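PDB 3DWV: glutathione peroxidase-like protein from Trypanosoma brucei, which probably reduces hydroperoxides as a tryparedoxin-dependent peroxidase of the glutathione peroxidase family. Local coordinates for residues 49-54 / 83-88; 150-155 / 163-168. The protein carries 1 engineered substitution. All blocks are in the same frame, centred on the assembly; numbering follows the deposited sequence. Where two conformers were deposited one is given.

Contact 1. Residues 49-54 / 83-88; sequences LLIYNV and LAFPSN. Engineered in segment 83-88: Ser87 (natural residue Cys).
A chi1 of -56° in Ile51 turns its CG2 methyl, rather than the CG1 branch, to the edge of the Phe85 ring, near its plane, 3.6 Å from both CD1 and CE1 of Phe85. Val54 has the same chi1, but there it sets the two branches to separate tasks: CG1, beside the backbone N, lies 3.7 Å from Ala84 CB, while CG2, between N and the carbonyl carbon, packs on Pro86. Leu49 and Leu83 meet through their CD1 methyls, 3.8 Å apart. The backbones beneath run parallel, and their axes differ in direction by 29°. These are the two strands of a beta-alpha-beta unit: helix 64-75 connects them, as expected in a thioredoxin-like fold, and packs on the face carrying Leu50 and Tyr52. Helix 128-136 closes the opposite face, touching Ile51, Asn53 and Phe85. Five backbone hydrogen bonds join the strands. The amide of Phe85 reaches Tyr52 O at 2.8 Å in a nearly straight bond, whereas Val54 N meets Phe85 O at 2.9 Å from well above the carbonyl plane. Beyond Pro86 the pairing persists for one residue, Ser87 N donating to Val54 O at 3.0 Å. Ser87 is an engineered replacement of cysteine, and its hydroxyl is hydrogen-bonded to Glu94 OE1 and to Gln89 N. The amide nitrogen of Asn53 is hydrogen-bonded to Trp148 O.

Contact 2. Residues 150-155 / 163-168; sequences FTSFLI and ERFSPG
Phe150 meets Pro167 through its CB, 3.8 Å from Pro167 CB, while its ring leads off toward Val54 and Thr61. Its carbonyl oxygen is hydrogen-bonded to a water that also bonds Ser166 O and, in the conformer described, Ser152 OG, so one molecule ties the two backbones together where the strand pairing has ended. At Thr151 the branches divide: the methyl CG2 sits 3.5 Å from Phe165 O and also touches the aliphatic part of Arg164, whereas OG1 is hydrogen-bonded to Trp148 O and to a second water. Ser152 and Phe165 form a hydrogen-bonded antiparallel pair, Ser152 N to Phe165 O at 3.0 Å and Phe165 N to Ser152 O at 2.8 Å. In that same conformer the serine hydroxyl, placed between the backbone N and the carbonyl carbon (chi1 57°), comes to the edge of the Phe165 ring. Phe153 lies alongside Arg164 in the adjoining non-hydrogen-bonded pair. Arg164 CG makes an off-centre CH-pi contact with the ring, 4.3 Å from the Phe153 centroid, and the guanidinium is turned 68° from the ring plane, with Phe153 CZ over one of its faces. Three backbone carbonyls, of Lys137, Lys144 and Ala145, bind its three nitrogens and fix its rotation. Leu154 then sets its CB in the plane of the Phe165 ring, at the edge, 4.0 Å from Phe165 CE2; its amide bonds to Glu163 O at 2.9 Å, but the return bond from Glu163 N is weak. Helix 171-181 packs on Leu154, Glu163 and Phe165, and helix 128-136 on Phe153 and Arg164, completing the layered arrangement around the C-terminal beta hairpin of a thioredoxin-like fold.

Both contacts belong to one mixed sheet, in which strands 49-54 and 152-155 are neighbours, so contact 2 continues the sheet begun by contact 1. The join is made by backbone atoms: Asn53 O lies 2.8 Å from Phe150 N, and Ile51 N is equally close to Phe153 O, both probable hydrogen bonds. Each contact pairs one of these inner strands with an outermost one, 81-86 or 161-165. Contact 1, nearer the centre of the chain, is parallel, fully buried and almost wholly apolar in its side-chain packing. Contact 2 is antiparallel, with Glu163 partly exposed, and Arg164 and the water joining Phe150 O to Ser166 O add polar chemistry. Helix 128-136 packs against both on a shared face.

Contact 1. Residues 49-54 / 83-88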
ATOM      1  N   LEU A  49      -1.715  -8.474  -6.579  1.00 11.98           N
ATOM      2  CA  LEU A  49      -1.495  -7.050  -6.611  1.00 12.80           C
ATOM      3  C   LEU A  49      -0.640  -6.669  -5.398  1.00 13.05           C
ATOM      4  O   LEU A  49      -0.499  -7.454  -4.458  1.00 11.73           O
ATOM      5  CB  LEU A  49      -2.790  -6.255  -6.690  1.00 14.71           C
ATOM      6  CG  LEU A  49      -3.817  -6.345  -5.562  1.00 13.92           C
ATOM      7  CD1 LEU A  49      -4.623  -5.048  -5.509  1.00 14.25           C
ATOM      8  CD2 LEU A  49      -4.777  -7.529  -5.705  1.00 13.83           C
ATOM      9  N   LEU A  50      -0.069  -5.471  -5.441  1.00 11.20           N
ATOM     10  CA  LEU A  50       0.704  -4.928  -4.346  1.00 11.61           C
ATOM     11  C   LEU A  50       0.047  -3.628  -3.871  1.00 12.98           C
ATOM     12  O   LEU A  50      -0.208  -2.815  -4.768  1.00 15.07           O
ATOM     13  CB  LEU A  50       2.107  -4.531  -4.800  1.00 13.02           C
ATOM     14  CG  LEU A  50       3.297  -5.409  -4.506  1.00 17.64           C
ATOM     15  CD1 LEU A  50       4.552  -4.696  -5.009  1.00 14.33           C
ATOM     16  CD2 LEU A  50       3.406  -5.789  -3.039  1.00 15.47           C
ATOM     17  N   ILE A  51      -0.169  -3.513  -2.557  1.00 10.10           N
ATOM     18  CA  ILE A  51      -0.804  -2.291  -2.041  1.00  8.77           C
ATOM     19  C   ILE A  51       0.168  -1.560  -1.131  1.00  8.60           C
ATOM     20  O   ILE A  51       0.568  -2.063  -0.077  1.00  8.03           O
ATOM     21  CB  ILE A  51      -2.116  -2.572  -1.306  1.00  9.62           C
ATOM     22  CG1 ILE A  51      -3.103  -3.344  -2.209  1.00 11.39           C
ATOM     23  CG2 ILE A  51      -2.707  -1.265  -0.775  1.00 11.35           C
ATOM     24  CD1 ILE A  51      -4.404  -3.697  -1.455  1.00 18.20           C
ATOM     25  N   TYR A  52       0.532  -0.367  -1.628  1.00  9.09           N
ATOM     26  CA  TYR A  52       1.391   0.517  -0.878  1.00 10.45           C
ATOM     27  C   TYR A  52       0.703   1.688  -0.177  1.00  9.88           C
ATOM     28  O   TYR A  52      -0.261   2.206  -0.769  1.00 10.25           O
ATOM     29  CB  TYR A  52       2.364   1.157  -1.857  1.00 12.39           C
ATOM     30  CG  TYR A  52       3.470   0.320  -2.437  1.00 11.44           C
ATOM     31  CD1 TYR A  52       3.294  -0.480  -3.548  1.00 12.24           C
ATOM     32  CD2 TYR A  52       4.741   0.363  -1.850  1.00 11.27           C
ATOM     33  CE1 TYR A  52       4.353  -1.238  -4.063  1.00 15.42           C
ATOM     34  CE2 TYR A  52       5.788  -0.374  -2.370  1.00 14.08           C
ATOM     35  CZ  TYR A  52       5.597  -1.178  -3.465  1.00 14.93           C
ATOM     36  OH  TYR A  52       6.646  -1.913  -3.982  1.00 13.01           O
ATOM     37  N   ASN A  53       1.171   2.080   0.998  1.00  9.85           N
ATOM     38  CA  ASN A  53       0.822   3.404   1.540  1.00  9.84           C
ATOM     39  C   ASN A  53       1.876   4.423   1.101  1.00  8.05           C
ATOM     40  O   ASN A  53       3.053   4.076   1.061  1.00 10.54           O
ATOM     41  CB  ASN A  53       0.680   3.393   3.070  1.00  8.52           C
ATOM     42  CG  ASN A  53       1.968   2.972   3.781  1.00 10.35           C
ATOM     43  OD1 ASN A  53       2.292   1.782   3.741  1.00 13.25           O
ATOM     44  ND2 ASN A  53       2.706   3.865   4.437  1.00 12.11           N
ATOM     45  N   VAL A  54       1.449   5.646   0.763  1.00  8.33           N
ATOM     46  CA  VAL A  54       2.427   6.622   0.224  1.00 11.04           C
ATOM     47  C   VAL A  54       2.180   7.924   0.959  1.00 10.15           C
ATOM     48  O   VAL A  54       1.306   8.048   1.848  1.00 10.89           O
ATOM     49  CB  VAL A  54       2.306   6.738  -1.307  1.00 11.39           C
ATOM     50  CG1 VAL A  54       2.460   5.357  -1.994  1.00 13.40           C
ATOM     51  CG2 VAL A  54       0.954   7.316  -1.708  1.00 12.73           C
ATOM     52  N   LEU A  83      -1.529  -0.582  -6.191  1.00 10.11           N
ATOM     53  CA  LEU A  83      -2.428   0.481  -5.781  1.00 11.24           C
ATOM     54  C   LEU A  83      -1.777   1.300  -4.672  1.00 11.69           C
ATOM     55  O   LEU A  83      -1.193   0.664  -3.767  1.00 13.11           O
ATOM     56  CB  LEU A  83      -3.724  -0.087  -5.197  1.00 11.44           C
ATOM     57  CG  LEU A  83      -4.547  -0.976  -6.131  1.00 11.50           C
ATOM     58  CD1 LEU A  83      -5.819  -1.435  -5.422  1.00 20.85           C
ATOM     59  CD2 LEU A  83      -4.979  -0.233  -7.390  1.00 14.04           C
ATOM     60  N   ALA A  84      -1.907   2.627  -4.697  1.00 10.64           N
ATOM     61  CA  ALA A  84      -1.279   3.454  -3.675  1.00  9.80           C
ATOM     62  C   ALA A  84      -2.332   4.195  -2.829  1.00  9.10           C
ATOM     63  O   ALA A  84      -3.147   4.887  -3.399  1.00 10.38           O
ATOM     64  CB  ALA A  84      -0.313   4.485  -4.282  1.00 12.23           C
ATOM     65  N   PHE A  85      -2.240   4.033  -1.506  1.00 10.40           N
ATOM     66  CA  PHE A  85      -3.085   4.792  -0.596  1.00 10.02           C
ATOM     67  C   PHE A  85      -2.281   5.889   0.083  1.00 10.94           C
ATOM     68  O   PHE A  85      -1.399   5.546   0.900  1.00 10.05           O
ATOM     69  CB  PHE A  85      -3.672   3.888   0.511  1.00  9.75           C
ATOM     70  CG  PHE A  85      -4.806   3.017   0.010  1.00 10.68           C
ATOM     71  CD1 PHE A  85      -4.525   1.804  -0.576  1.00 12.24           C
ATOM     72  CD2 PHE A  85      -6.139   3.392   0.150  1.00 13.00           C
ATOM     73  CE1 PHE A  85      -5.532   0.961  -0.996  1.00 13.94           C
ATOM     74  CE2 PHE A  85      -7.158   2.570  -0.279  1.00 13.07           C
ATOM     75  CZ  PHE A  85      -6.856   1.351  -0.862  1.00 14.20           C
ATOM     76  N   PRO A  86      -2.467   7.155  -0.254  0.50 11.75           N
ATOM     77  CA  PRO A  86      -1.722   8.202   0.459  0.50 10.43           C
ATOM     78  C   PRO A  86      -2.293   8.453   1.854  0.50 11.96           C
ATOM     79  O   PRO A  86      -3.520   8.421   2.022  0.50 11.25           O
ATOM     80  CB  PRO A  86      -1.900   9.440  -0.425  0.50 12.42           C
ATOM     81  CG  PRO A  86      -2.436   8.905  -1.720  0.50 11.84           C
ATOM     82  CD  PRO A  86      -3.295   7.724  -1.342  0.50 12.28           C
ATOM     83  N   SER A  87      -1.417   8.688   2.821  1.00 11.96           N
ATOM     84  CA  SER A  87      -1.865   9.014   4.180  1.00 13.57           C
ATOM     85  C   SER A  87      -2.414  10.435   4.232  1.00 13.93           C
ATOM     86  O   SER A  87      -1.844  11.339   3.602  1.00 16.30           O
ATOM     87  CB  SER A  87      -0.735   8.918   5.192  1.00 17.21           C
ATOM     88  OG  SER A  87      -1.177   9.435   6.462  1.00 14.82           O
ATOM     89  N   ASN A  88      -3.474  10.667   5.004  1.00 11.45           N
ATOM     90  CA  ASN A  88      -3.958  12.041   5.186  1.00 14.23           C
ATOM     91  C   ASN A  88      -3.158  12.804   6.237  1.00 13.71           C
ATOM     92  O   ASN A  88      -3.505  13.952   6.575  1.00 14.82           O
ATOM     93  CB  ASN A  88      -5.439  12.034   5.580  1.00 14.67           C
ATOM     94  CG  ASN A  88      -5.667  11.360   6.911  1.00 12.32           C
ATOM     95  OD1 ASN A  88      -4.766  11.050   7.684  1.00 12.19           O
ATOM     96  ND2 ASN A  88      -6.936  11.095   7.262  1.00 15.39           N
TER

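Contact 2. Residues 150-155 / 163-168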
ATOM      1  N   PHE A 150       5.651   3.802   1.957  1.00  9.25           N
ATOM      2  CA  PHE A 150       5.987   2.783   0.968  1.00 10.12           C
ATOM      3  C   PHE A 150       6.166   1.393   1.572  1.00 10.23           C
ATOM      4  O   PHE A 150       6.791   0.486   1.001  1.00 11.12           O
ATOM      5  CB  PHE A 150       7.248   3.107   0.114  1.00 10.68           C
ATOM      6  CG  PHE A 150       6.806   4.031  -1.031  1.00 13.03           C
ATOM      7  CD1 PHE A 150       6.675   5.396  -0.833  1.00 14.80           C
ATOM      8  CD2 PHE A 150       6.532   3.523  -2.294  1.00 16.05           C
ATOM      9  CE1 PHE A 150       6.274   6.196  -1.900  1.00 16.55           C
ATOM     10  CE2 PHE A 150       6.098   4.307  -3.346  1.00 16.91           C
ATOM     11  CZ  PHE A 150       5.975   5.684  -3.147  1.00 16.93           C
ATOM     12  N   THR A 151       5.542   1.146   2.726  1.00 10.99           N
ATOM     13  CA  THR A 151       5.290  -0.247   3.124  1.00  8.88           C
ATOM     14  C   THR A 151       4.287  -0.836   2.144  1.00  7.75           C
ATOM     15  O   THR A 151       3.448  -0.098   1.596  1.00 10.17           O
ATOM     16  CB  THR A 151       4.755  -0.337   4.554  1.00  9.16           C
ATOM     17  OG1 THR A 151       5.835   0.029   5.416  1.00 18.02           O
ATOM     18  CG2 THR A 151       4.304  -1.737   4.984  1.00 10.28           C
ATOM     19  N   SER A 152       4.392  -2.157   1.861  1.00  8.64           N
ATOM     20  CA  SER A 152       3.402  -2.774   0.969  0.50  9.09           C
ATOM     21  C   SER A 152       2.927  -4.119   1.507  1.00 11.35           C
ATOM     22  O   SER A 152       3.593  -4.759   2.338  1.00 14.84           O
ATOM     23  CB  SER A 152       3.937  -2.975  -0.453  0.50  9.33           C
ATOM     24  OG  SER A 152       5.117  -3.747  -0.516  0.50  3.43           O
ATOM     25  N   PHE A 153       1.751  -4.477   0.954  1.00 10.90           N
ATOM     26  CA  PHE A 153       1.194  -5.783   1.158  1.00  8.89           C
ATOM     27  C   PHE A 153       1.018  -6.462  -0.199  1.00  9.56           C
ATOM     28  O   PHE A 153       0.424  -5.892  -1.109  1.00  9.50           O
ATOM     29  CB  PHE A 153      -0.165  -5.757   1.859  1.00  9.18           C
ATOM     30  CG  PHE A 153      -0.054  -5.156   3.270  1.00 12.35           C
ATOM     31  CD1 PHE A 153      -0.095  -3.768   3.460  1.00 10.96           C
ATOM     32  CD2 PHE A 153       0.095  -6.043   4.342  1.00 12.35           C
ATOM     33  CE1 PHE A 153       0.005  -3.309   4.764  1.00 10.58           C
ATOM     34  CE2 PHE A 153       0.220  -5.553   5.632  1.00 12.31           C
ATOM     35  CZ  PHE A 153       0.205  -4.181   5.817  1.00 12.16           C
ATOM     36  N   LEU A 154       1.548  -7.680  -0.306  1.00  9.63           N
ATOM     37  CA  LEU A 154       1.283  -8.523  -1.470  1.00 12.11           C
ATOM     38  C   LEU A 154      -0.007  -9.330  -1.261  1.00 11.37           C
ATOM     39  O   LEU A 154      -0.169  -9.994  -0.228  1.00 12.20           O
ATOM     40  CB  LEU A 154       2.437  -9.465  -1.712  1.00 12.76           C
ATOM     41  CG  LEU A 154       2.403 -10.304  -2.976  1.00 12.93           C
ATOM     42  CD1 LEU A 154       2.403  -9.522  -4.279  1.00 16.52           C
ATOM     43  CD2 LEU A 154       3.642 -11.214  -2.966  1.00 14.97           C
ATOM     44  N   ILE A 155      -0.897  -9.210  -2.228  1.00 10.97           N
ATOM     45  CA  ILE A 155      -2.230  -9.795  -2.186  1.00 10.80           C
ATOM     46  C   ILE A 155      -2.316 -10.934  -3.217  1.00 11.81           C
ATOM     47  O   ILE A 155      -1.871 -10.737  -4.380  1.00 13.75           O
ATOM     48  CB  ILE A 155      -3.251  -8.710  -2.546  1.00 11.53           C
ATOM     49  CG1 ILE A 155      -3.045  -7.394  -1.763  1.00 12.40           C
ATOM     50  CG2 ILE A 155      -4.654  -9.286  -2.413  1.00 10.71           C
ATOM     51  CD1 ILE A 155      -3.038  -7.533  -0.253  1.00 11.91           C
ATOM     52  N   GLU A 163       2.021 -11.333   2.125  1.00 12.89           N
ATOM     53  CA  GLU A 163       3.312 -10.825   2.598  1.00 13.25           C
ATOM     54  C   GLU A 163       3.193  -9.332   2.910  1.00 13.85           C
ATOM     55  O   GLU A 163       2.408  -8.614   2.254  1.00 12.00           O
ATOM     56  CB  GLU A 163       4.452 -11.006   1.585  1.00 16.72           C
ATOM     57  CG  GLU A 163       4.571 -12.357   0.922  1.00 21.12           C
ATOM     58  CD  GLU A 163       5.180 -13.466   1.751  1.00 24.54           C
ATOM     59  OE1 GLU A 163       5.843 -13.173   2.779  1.00 25.51           O
ATOM     60  OE2 GLU A 163       4.991 -14.648   1.348  1.00 29.74           O
ATOM     61  N   ARG A 164       3.985  -8.873   3.865  1.00 13.04           N
ATOM     62  CA  ARG A 164       4.170  -7.457   4.171  1.00 11.17           C
ATOM     63  C   ARG A 164       5.644  -7.153   3.834  1.00 11.65           C
ATOM     64  O   ARG A 164       6.514  -7.886   4.345  1.00 13.57           O
ATOM     65  CB  ARG A 164       3.930  -7.046   5.631  1.00 12.68           C
ATOM     66  CG  ARG A 164       4.020  -5.557   5.908  1.00 13.40           C
ATOM     67  CD  ARG A 164       4.244  -5.109   7.336  1.00 16.43           C
ATOM     68  NE  ARG A 164       3.028  -5.230   8.101  1.00 20.30           N
ATOM     69  CZ  ARG A 164       2.597  -4.391   9.046  1.00 14.28           C
ATOM     70  NH1 ARG A 164       3.268  -3.312   9.412  1.00 15.59           N
ATOM     71  NH2 ARG A 164       1.446  -4.675   9.622  1.00 14.30           N
ATOM     72  N   PHE A 165       5.890  -6.124   3.043  1.00 11.94           N
ATOM     73  CA  PHE A 165       7.266  -5.720   2.739  1.00 13.35           C
ATOM     74  C   PHE A 165       7.599  -4.345   3.299  1.00 11.92           C
ATOM     75  O   PHE A 165       6.780  -3.428   3.168  1.00 13.46           O
ATOM     76  CB  PHE A 165       7.517  -5.686   1.228  1.00 14.00           C
ATOM     77  CG  PHE A 165       7.435  -7.088   0.608  1.00 12.62           C
ATOM     78  CD1 PHE A 165       8.497  -7.963   0.668  1.00 13.76           C
ATOM     79  CD2 PHE A 165       6.279  -7.488  -0.052  1.00 18.55           C
ATOM     80  CE1 PHE A 165       8.425  -9.232   0.102  1.00 14.08           C
ATOM     81  CE2 PHE A 165       6.201  -8.761  -0.612  1.00 18.03           C
ATOM     82  CZ  PHE A 165       7.266  -9.648  -0.556  1.00 17.60           C
ATOM     83  N   SER A 166       8.792  -4.162   3.873  1.00 11.96           N
ATOM     84  CA  SER A 166       9.281  -2.814   4.136  1.00 14.51           C
ATOM     85  C   SER A 166       9.597  -2.075   2.849  1.00 13.39           C
ATOM     86  O   SER A 166       9.735  -2.664   1.764  1.00 13.43           O
ATOM     87  CB  SER A 166      10.536  -2.974   5.004  1.00 17.90           C
ATOM     88  OG  SER A 166      11.580  -3.526   4.219  1.00 28.79           O
ATOM     89  N   PRO A 167       9.701  -0.763   2.892  1.00 11.83           N
ATOM     90  CA  PRO A 167       9.962   0.034   1.689  1.00 13.95           C
ATOM     91  C   PRO A 167      11.288  -0.222   1.008  1.00 15.65           C
ATOM     92  O   PRO A 167      11.436   0.053  -0.190  1.00 20.82           O
ATOM     93  CB  PRO A 167       9.994   1.485   2.210  1.00 15.89           C
ATOM     94  CG  PRO A 167      10.264   1.325   3.663  1.00 14.98           C
ATOM     95  CD  PRO A 167       9.460   0.116   4.064  1.00 13.07           C
ATOM     96  N   GLY A 168      12.256  -0.744   1.743  1.00 16.05           N
ATOM     97  CA  GLY A 168      13.557  -0.967   1.110  1.00 19.25           C
ATOM     98  C   GLY A 168      13.626  -2.388   0.602  1.00 16.00           C
ATOM     99  O   GLY A 168      14.741  -2.850   0.255  1.00 20.36           O
TER
HETATM  100  O   HOH W   1       7.340  -2.157   0.121  1.00 10.02           O
HETATM  101  O   HOH W   2       5.668  -1.062   8.382  1.00 12.49           O